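Local coordinates for uncharacterized protein Sortase B (Clostridium perfringens, PDB 5YFK) that is a class B sortase, probably a cysteine transpeptidase that attaches proteins to the cell wall, at residues Asn76-Tyr79 with Leu80-Phe84; Phe171-Lys174 with Glu175-Glu178. The protein carries 1 engineered substitution. All blocks are in the same frame, centred on the assembly; numbering follows the deposited sequence.

Contact 1: residues Asn76-Tyr79 with Leu80-Phe84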
loop_
_atom_site.group_PDB
_atom_site.type_symbol
_atom_site.label_atom_id
_atom_site.label_comp_id
_atom_site.label_asym_id
_atom_site.label_seq_id
_atom_site.Cartn_x
_atom_site.Cartn_y
_atom_site.Cartn_z
ATOM N N ASN A 76 -3.863 3.226 -13.869
ATOM C CA ASN A 76 -2.794 3.465 -12.895
ATOM C C ASN A 76 -1.968 4.726 -13.168
ATOM O O ASN A 76 -0.814 4.823 -12.733
ATOM C CB ASN A 76 -1.894 2.230 -12.831
ATOM C CG ASN A 76 -2.626 1.013 -12.291
ATOM O OD1 ASN A 76 -3.546 1.142 -11.510
ATOM N ND2 ASN A 76 -2.137 -0.170 -12.624
ATOM N N ASP A 77 -2.607 5.732 -13.776
ATOM C CA ASP A 77 -1.962 7.005 -14.082
ATOM C C ASP A 77 -2.691 8.214 -13.485
ATOM O O ASP A 77 -2.029 9.145 -12.999
ATOM C CB ASP A 77 -1.866 7.178 -15.603
ATOM C CG ASP A 77 -1.008 8.358 -15.996
ATOM O OD1 ASP A 77 0.228 8.267 -15.845
ATOM O OD2 ASP A 77 -1.577 9.388 -16.418
ATOM N N PHE A 78 -4.028 8.175 -13.423
ATOM C CA PHE A 78 -4.788 9.345 -12.935
ATOM C C PHE A 78 -4.258 9.834 -11.584
ATOM O O PHE A 78 -4.145 11.039 -11.343
ATOM C CB PHE A 78 -6.288 9.057 -12.840
ATOM C CG PHE A 78 -7.131 10.270 -12.509
ATOM C CD1 PHE A 78 -7.487 11.182 -13.500
ATOM C CD2 PHE A 78 -7.565 10.506 -11.212
ATOM C CE1 PHE A 78 -8.237 12.305 -13.191
ATOM C CE2 PHE A 78 -8.318 11.622 -10.898
ATOM C CZ PHE A 78 -8.669 12.519 -11.896
ATOM N N TYR A 79 -4.109 8.920 -10.637
ATOM C CA TYR A 79 -3.831 9.340 -9.272
ATOM C C TYR A 79 -2.330 9.499 -9.001
ATOM O O TYR A 79 -1.937 9.884 -7.899
ATOM C CB TYR A 79 -4.494 8.391 -8.270
ATOM C CG TYR A 79 -5.975 8.683 -8.097
ATOM C CD1 TYR A 79 -6.404 9.917 -7.613
ATOM C CD2 TYR A 79 -6.942 7.784 -8.514
ATOM C CE1 TYR A 79 -7.744 10.184 -7.425
ATOM C CE2 TYR A 79 -8.290 8.053 -8.339
ATOM C CZ TYR A 79 -8.678 9.322 -7.937
ATOM O OH TYR A 79 -10.011 9.617 -7.740
ATOM N N LEU A 80 -1.511 9.383 -10.042
ATOM C CA LEU A 80 -0.145 9.915 -9.974
ATOM C C LEU A 80 -0.159 11.433 -10.068
ATOM O O LEU A 80 0.822 12.097 -9.733
ATOM C CB LEU A 80 0.705 9.357 -11.101
ATOM C CG LEU A 80 1.129 7.918 -10.874
ATOM C CD1 LEU A 80 1.781 7.340 -12.121
ATOM C CD2 LEU A 80 2.035 7.818 -9.650
ATOM N N HIS A 81 -1.243 11.964 -10.619
ATOM C CA HIS A 81 -1.288 13.387 -10.994
ATOM C C HIS A 81 -2.514 14.110 -10.463
ATOM O O HIS A 81 -2.726 15.292 -10.764
ATOM C CB HIS A 81 -1.249 13.518 -12.517
ATOM C CG HIS A 81 -0.140 12.747 -13.150
ATOM N ND1 HIS A 81 -0.364 11.653 -13.955
ATOM C CD2 HIS A 81 1.203 12.838 -13.008
ATOM C CE1 HIS A 81 0.792 11.171 -14.370
ATOM N NE2 HIS A 81 1.759 11.856 -13.787
ATOM N N HIS A 82 -3.306 13.433 -9.641
ATOM C CA HIS A 82 -4.389 14.108 -8.957
ATOM C C HIS A 82 -4.412 13.752 -7.477
ATOM O O HIS A 82 -4.048 12.639 -7.078
ATOM C CB HIS A 82 -5.744 13.758 -9.571
ATOM C CG HIS A 82 -5.874 14.138 -11.013
ATOM N ND1 HIS A 82 -5.365 13.366 -12.034
ATOM C CD2 HIS A 82 -6.435 15.220 -11.603
ATOM C CE1 HIS A 82 -5.643 13.937 -13.194
ATOM N NE2 HIS A 82 -6.240 15.089 -12.956
ATOM N N ASN A 83 -4.991 14.644 -6.689
ATOM C CA ASN A 83 -5.103 14.438 -5.256
ATOM C C ASN A 83 -6.437 13.819 -4.909
ATOM O O ASN A 83 -7.121 13.300 -5.789
ATOM C CB ASN A 83 -4.882 15.743 -4.489
ATOM C CG ASN A 83 -6.020 16.730 -4.658
ATOM O OD1 ASN A 83 -7.051 16.430 -5.259
ATOM N ND2 ASN A 83 -5.821 17.929 -4.143
ATOM N N PHE A 84 -6.749 13.749 -3.618
ATOM C CA PHE A 84 -7.945 13.050 -3.172
ATOM C C PHE A 84 -9.232 13.733 -3.639
ATOM O O PHE A 84 -10.280 13.083 -3.733
ATOM C CB PHE A 84 -7.978 12.948 -1.655
ATOM C CG PHE A 84 -9.013 11.998 -1.148
ATOM C CD1 PHE A 84 -8.853 10.629 -1.308
ATOM C CD2 PHE A 84 -10.157 12.464 -0.535
ATOM C CE1 PHE A 84 -9.807 9.750 -0.840
ATOM C CE2 PHE A 84 -11.121 11.585 -0.067
ATOM C CZ PHE A 84 -10.947 10.227 -0.217
#

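Contact 2: residues Phe171-Lys174 with Glu175-Glu178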
loop_
_atom_site.group_PDB
_atom_site.type_symbol
_atom_site.label_atom_id
_atom_site.label_comp_id
_atom_site.label_asym_id
_atom_site.label_seq_id
_atom_site.Cartn_x
_atom_site.Cartn_y
_atom_site.Cartn_z
ATOM N N PHE A 171 -4.331 -14.929 -10.270
ATOM C CA PHE A 171 -3.609 -16.192 -10.424
ATOM C C PHE A 171 -4.445 -17.316 -11.060
ATOM O O PHE A 171 -5.623 -17.465 -10.761
ATOM C CB PHE A 171 -3.048 -16.624 -9.079
ATOM C CG PHE A 171 -2.086 -15.628 -8.495
ATOM C CD1 PHE A 171 -0.787 -15.586 -8.938
ATOM C CD2 PHE A 171 -2.554 -14.578 -7.707
ATOM C CE1 PHE A 171 0.070 -14.582 -8.517
ATOM C CE2 PHE A 171 -1.714 -13.559 -7.299
ATOM C CZ PHE A 171 -0.409 -13.532 -7.749
ATOM N N SER A 172 -3.826 -18.103 -11.942
ATOM C CA SER A 172 -4.533 -19.222 -12.575
ATOM C C SER A 172 -5.033 -20.174 -11.493
ATOM O O SER A 172 -6.233 -20.260 -11.240
ATOM C CB SER A 172 -3.611 -19.965 -13.546
ATOM O OG SER A 172 -3.318 -19.170 -14.687
ATOM N N ASN A 173 -4.092 -20.667 -10.697
ATOM C CA ASN A 173 -4.365 -21.711 -9.717
ATOM C C ASN A 173 -3.458 -21.538 -8.519
ATOM O O ASN A 173 -2.594 -20.663 -8.523
ATOM C CB ASN A 173 -4.147 -23.099 -10.334
ATOM C CG ASN A 173 -2.811 -23.222 -11.048
ATOM O OD1 ASN A 173 -1.764 -22.939 -10.477
ATOM N ND2 ASN A 173 -2.838 -23.751 -12.266
ATOM N N LYS A 174 -3.636 -22.416 -7.534
ATOM C CA LYS A 174 -2.848 -22.436 -6.308
ATOM C C LYS A 174 -1.340 -22.528 -6.579
ATOM O O LYS A 174 -0.531 -21.890 -5.891
ATOM C CB LYS A 174 -3.276 -23.641 -5.467
ATOM C CG LYS A 174 -2.796 -23.624 -4.028
ATOM C CD LYS A 174 -3.801 -22.935 -3.114
ATOM C CE LYS A 174 -4.945 -23.859 -2.734
ATOM N NZ LYS A 174 -6.047 -23.107 -2.075
ATOM N N GLU A 175 -0.968 -23.485 -7.426
ATOM C CA GLU A 175 0.432 -23.712 -7.795
ATOM C C GLU A 175 1.100 -22.430 -8.320
ATOM O O GLU A 175 2.261 -22.116 -7.984
ATOM C CB GLU A 175 0.487 -24.809 -8.881
ATOM C CG GLU A 175 1.871 -25.111 -9.432
ATOM C CD GLU A 175 1.863 -26.237 -10.463
ATOM O OE1 GLU A 175 1.051 -27.176 -10.303
ATOM O OE2 GLU A 175 2.652 -26.178 -11.437
ATOM N N ASP A 176 0.403 -21.748 -9.215
ATOM C CA ASP A 176 0.891 -20.499 -9.802
ATOM C C ASP A 176 1.064 -19.438 -8.727
ATOM O O ASP A 176 2.027 -18.684 -8.742
ATOM C CB ASP A 176 -0.090 -19.989 -10.854
ATOM C CG ASP A 176 -0.098 -20.840 -12.123
ATOM O OD1 ASP A 176 0.682 -21.816 -12.212
ATOM O OD2 ASP A 176 -0.878 -20.513 -13.045
ATOM N N TYR A 177 0.139 -19.406 -7.774
ATOM C CA TYR A 177 0.223 -18.448 -6.656
ATOM C C TYR A 177 1.361 -18.794 -5.714
ATOM O O TYR A 177 2.079 -17.918 -5.233
ATOM C CB TYR A 177 -1.086 -18.449 -5.890
ATOM C CG TYR A 177 -1.166 -17.416 -4.777
ATOM C CD1 TYR A 177 -0.727 -16.114 -4.968
ATOM C CD2 TYR A 177 -1.579 -17.784 -3.512
ATOM C CE1 TYR A 177 -0.858 -15.162 -3.969
ATOM C CE2 TYR A 177 -1.659 -16.862 -2.491
ATOM C CZ TYR A 177 -1.315 -15.548 -2.724
ATOM O OH TYR A 177 -1.347 -14.660 -1.662
ATOM N N GLU A 178 1.503 -20.071 -5.396
ATOM C CA GLU A 178 2.583 -20.476 -4.550
ATOM C C GLU A 178 3.932 -20.080 -5.177
ATOM O O GLU A 178 4.844 -19.596 -4.506
ATOM C CB GLU A 178 2.531 -21.977 -4.300
ATOM C CG GLU A 178 3.628 -22.463 -3.370
ATOM C CD GLU A 178 3.543 -21.864 -1.972
ATOM O OE1 GLU A 178 2.518 -21.231 -1.645
ATOM O OE2 GLU A 178 4.505 -22.020 -1.191
#

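Contact 1: residues Asn76-Tyr79 with Leu80-Phe84
The rings of Phe78 and His82 form an offset stack, their planes 8° apart and their centroids separated by 3.6 Å. Over the middle of the phenyl face sits the ND1 side of the imidazole, while Phe78 CE1 comes over the rim of the His82 ring, 3.1 Å from CE1 of His82. The Tyr79 ring has CD2 of Phe78 above one face, and His82 O and Asn83 O lie at its edge, close to its plane, with Tyr79 CE1 3.6 Å from Asn83 O. Leu80 CB covers one face of the His81 ring, and the Asp77 carboxylate comes up at its edge, Asp77 OD1 3.3 Å from His81 CE1. A hydrogen bond also holds the His82 imidazole: ND1 gives a nearly straight bond of 2.7 Å to Phe78 O (167°), and that oxygen lies in the imidazole plane. With CG anti to its carbonyl carbon (chi1 -60°), the ring folds back over Phe78, and the bond limits its rotation. Phe78 O also accepts from His81 N at 3.1 Å, from above the carbonyl plane. Leu80 N binds Asp77 O at 3.0 Å, and the Leu80 side chain packs back on the main chain, CD1 3.7 Å from Asn76 O. The two main-chain bonds each span three residues and fold the loop between strands 67-72 and 94-96 into successive turns; the imidazole bond reaches one residue further. Leu80 O accepts from NE2 of His113, the predicted active-site proton donor/acceptor. Buried Tyr79 packs on Val71 and Phe95 of those strands, its OH held by Asp54, and Phe84 reaches helix 35-51.

Contact 2: residues Phe171-Lys174 with Glu175-Glu178
Asn173 OD1 receives the backbone N-H of Asp176 in a 2.8 Å hydrogen bond, with the amide nitrogen lying nearly along the C=O axis of the side chain and the hydrogen pointing well at the oxygen (161°). The Asn173 side chain can reach forward because chi1 of 50° sets CG between its own backbone N and carbonyl carbon, which brings OD1 to the N-H of the residue three further on. Asp176 lays its carboxylate obliquely beside the Asn173 amide. Behind this cap the main-chain ladder begins: Tyr177 N bonds to Asn173 O at 3.1 Å, and Glu178 N to Lys174 O at 2.8 Å.

Next to the cap, Phe171 and Tyr177 make an edge-to-face pair, planes 54° apart and centroids 4.8 Å apart. Tyr177 turns an edge to the phenyl face, its CD1 standing over the centre of the Phe171 ring and approaching CE2 of Phe171 to 3.6 Å. Beyond this first shell, Tyr180 also meets the Phe171 ring, and the buried Tyr177 is held at its far end by a hydrogen bond from OH to Asp201 O. Lys174 rests on the loop residues Ser199 and Asn200. Asn173 is thus a classical N-cap of helix 174-186, supplemented by an aromatic contact between the preceding loop and the first turn, at the surface of the sortase domain.

Overall arrangement
The two contacts lie in one sortase domain: their centres are 31 Å apart and their nearest atoms about 14 Å. They share no helix or strand. Contact 1 is partly buried, in a loop joining two strands of the sheet, and adjoins the predicted catalytic histidine; contact 2 lies at the surface, away from the annotated sites, where a loop runs into a helix. Each combines an aromatic pair with polar bonds. In contact 1 the stacked imidazole is itself a donor to a main-chain carbonyl, whereas in contact 2 the rings meet edge to face and take no part in the polar bonds between the segments, where an asparagine side chain accepts from a main-chain N-H.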